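Extracellular solute-binding protein, family 1 (Bifidobacterium longum subsp. infantis, PDB 6FTH) probably binds human milk oligosaccharides outside the cell and delivers them to an ABC transporter for uptake. Local coordinates at residues L165-P170 with K181-E186. Numbering follows the deposited sequence.
Sequences LGLQVP and KAFKTE
Leu165 meets the last turn of helix 173-185 with both of its methyl groups. Leu165 CD1 lies 4.0 Å from Ala182 CB and at the same time touches the rim of the Phe183 ring, near the ring plane and 4.0 Å from Phe183 CD1. The other branch turns to the glutamate just past the helix: Leu165 CD2 lies 3.8 Å from Glu186 CB and 3.4 Å from Glu186 OE1, so the aliphatic root and one carboxylate oxygen of Glu186 both rest on the leucine. Leu167 adds a second apolar contact, its CD1 sitting 3.9 Å from Ala182 CB and 4.4 Å from Phe183 CE1, which leaves the Ala182 methyl touching both leucines. With CG of Leu165 opposite the carbonyl carbon (chi1 -60°), the branch reaches across to the helix. An alanine in place of Leu165 would probably open a gap beside Ala182 and the Phe183 ring edge and leave the Glu186 side chain freer to turn. The centre of the contact lies about 31 Å from the centre of the chain, at the periphery of what is probably one lobe of a two-lobed solute-binding protein of the PBP2 type: the chain leaves helix 159-165 through a loop, and the C-terminal turn of the next helix, 173-185, packs against Leu165 and Leu167. A Schellman motif, with Gly166 at positive phi, closes helix 159-165; Leu165 and Leu167, on either side of Gly166 in sequence, both point toward helix 173-185. There, Glu186 N bonds to Ala182 O at 2.9 Å, while Lys181 O accepts from both the backbone N and OG1 of Thr185, which approach opposite faces of the carbonyl plane. Behind the contact, Phe183 packs edge-to-face with Trp161 and touches Leu162 of helix 159-165, and Lys184 NZ is hydrogen-bonded to Gly265 O.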
loop_
_atom_site.group_PDB
_atom_site.type_symbol
_atom_site.label_atom_id
_atom_site.label_comp_id
_atom_site.label_asym_id
_atom_site.label_seq_id
_atom_site.Cartn_x
_atom_site.Cartn_y
_atom_site.Cartn_z
ATOM N N LEU A 165 -26.776 -11.181 18.016
ATOM C CA LEU A 165 -26.540 -12.495 18.604
ATOM C C LEU A 165 -26.068 -12.430 20.043
ATOM O O LEU A 165 -25.895 -13.476 20.673
ATOM C CB LEU A 165 -25.513 -13.265 17.766
ATOM C CG LEU A 165 -25.909 -13.523 16.316
ATOM C CD1 LEU A 165 -24.814 -14.335 15.625
ATOM C CD2 LEU A 165 -27.259 -14.243 16.256
ATOM N N GLY A 166 -25.860 -11.238 20.586
ATOM C CA GLY A 166 -25.389 -11.122 21.951
ATOM C C GLY A 166 -23.956 -11.589 22.128
ATOM O O GLY A 166 -23.638 -12.277 23.109
ATOM N N LEU A 167 -23.085 -11.210 21.198
ATOM C CA LEU A 167 -21.667 -11.525 21.209
ATOM C C LEU A 167 -20.843 -10.256 21.391
ATOM O O LEU A 167 -21.203 -9.186 20.901
ATOM C CB LEU A 167 -21.267 -12.158 19.889
ATOM C CG LEU A 167 -21.978 -13.469 19.561
ATOM C CD1 LEU A 167 -21.790 -13.789 18.099
ATOM C CD2 LEU A 167 -21.459 -14.579 20.414
ATOM N N GLN A 168 -19.729 -10.393 22.099
ATOM C CA GLN A 168 -18.752 -9.322 22.198
ATOM C C GLN A 168 -17.757 -9.421 21.048
ATOM O O GLN A 168 -17.587 -10.468 20.428
ATOM C CB GLN A 168 -18.013 -9.418 23.526
ATOM C CG GLN A 168 -18.924 -9.169 24.728
ATOM C CD GLN A 168 -18.167 -9.137 26.040
ATOM O OE1 GLN A 168 -16.937 -9.159 26.063
ATOM N NE2 GLN A 168 -18.902 -9.091 27.141
ATOM N N VAL A 169 -17.093 -8.307 20.774
ATOM C CA VAL A 169 -15.989 -8.329 19.803
ATOM C C VAL A 169 -14.944 -9.337 20.274
ATOM O O VAL A 169 -14.529 -9.299 21.450
ATOM C CB VAL A 169 -15.383 -6.926 19.668
ATOM C CG1 VAL A 169 -14.055 -6.995 18.915
ATOM C CG2 VAL A 169 -16.349 -6.032 18.942
ATOM N N PRO A 170 -14.483 -10.252 19.422
ATOM C CA PRO A 170 -13.534 -11.276 19.883
ATOM C C PRO A 170 -12.134 -10.713 20.057
ATOM O O PRO A 170 -11.673 -9.902 19.252
ATOM C CB PRO A 170 -13.569 -12.309 18.748
ATOM C CG PRO A 170 -13.930 -11.494 17.540
ATOM C CD PRO A 170 -14.912 -10.488 18.034
ATOM N N LYS A 181 -18.570 -19.426 14.264
ATOM C CA LYS A 181 -19.545 -20.518 14.308
ATOM C C LYS A 181 -20.957 -19.984 14.481
ATOM O O LYS A 181 -21.905 -20.501 13.876
ATOM C CB LYS A 181 -19.208 -21.491 15.436
ATOM C CG LYS A 181 -17.938 -22.315 15.174
ATOM C CD LYS A 181 -17.534 -23.227 16.316
ATOM C CE LYS A 181 -16.293 -24.054 15.932
ATOM N NZ LYS A 181 -15.743 -24.823 17.112
ATOM N N ALA A 182 -21.124 -18.974 15.325
ATOM C CA ALA A 182 -22.431 -18.355 15.503
ATOM C C ALA A 182 -22.909 -17.699 14.220
ATOM O O ALA A 182 -24.082 -17.834 13.835
ATOM C CB ALA A 182 -22.345 -17.330 16.627
ATOM N N PHE A 183 -22.020 -16.988 13.527
ATOM C CA PHE A 183 -22.373 -16.407 12.237
ATOM C C PHE A 183 -22.809 -17.486 11.267
ATOM O O PHE A 183 -23.740 -17.286 10.472
ATOM C CB PHE A 183 -21.176 -15.648 11.640
ATOM C CG PHE A 183 -20.820 -14.339 12.337
ATOM C CD1 PHE A 183 -21.597 -13.779 13.344
ATOM C CD2 PHE A 183 -19.683 -13.662 11.936
ATOM C CE1 PHE A 183 -21.225 -12.561 13.924
ATOM C CE2 PHE A 183 -19.311 -12.470 12.496
ATOM C CZ PHE A 183 -20.070 -11.913 13.496
ATOM N N LYS A 184 -22.151 -18.646 11.316
ATOM C CA LYS A 184 -22.446 -19.688 10.351
ATOM C C LYS A 184 -23.839 -20.252 10.575
ATOM O O LYS A 184 -24.568 -20.493 9.610
ATOM C CB LYS A 184 -21.391 -20.791 10.421
ATOM C CG LYS A 184 -21.603 -21.870 9.358
ATOM C CD LYS A 184 -20.581 -22.964 9.392
ATOM C CE LYS A 184 -20.767 -23.953 8.211
ATOM N NZ LYS A 184 -20.755 -23.324 6.831
ATOM N N THR A 185 -24.249 -20.425 11.834
ATOM C CA THR A 185 -25.422 -21.248 12.121
ATOM C C THR A 185 -26.640 -20.481 12.602
ATOM O O THR A 185 -27.736 -21.049 12.598
ATOM C CB THR A 185 -25.102 -22.308 13.183
ATOM O OG1 THR A 185 -24.665 -21.694 14.398
ATOM C CG2 THR A 185 -24.016 -23.251 12.673
ATOM N N GLU A 186 -26.484 -19.229 13.036
ATOM C CA GLU A 186 -27.564 -18.497 13.679
ATOM C C GLU A 186 -28.228 -17.451 12.769
ATOM O O GLU A 186 -28.989 -16.626 13.269
ATOM C CB GLU A 186 -27.070 -17.869 14.995
ATOM C CG GLU A 186 -26.485 -18.931 15.955
ATOM C CD GLU A 186 -25.919 -18.370 17.229
ATOM O OE1 GLU A 186 -26.131 -17.171 17.511
ATOM O OE2 GLU A 186 -25.256 -19.140 17.967
#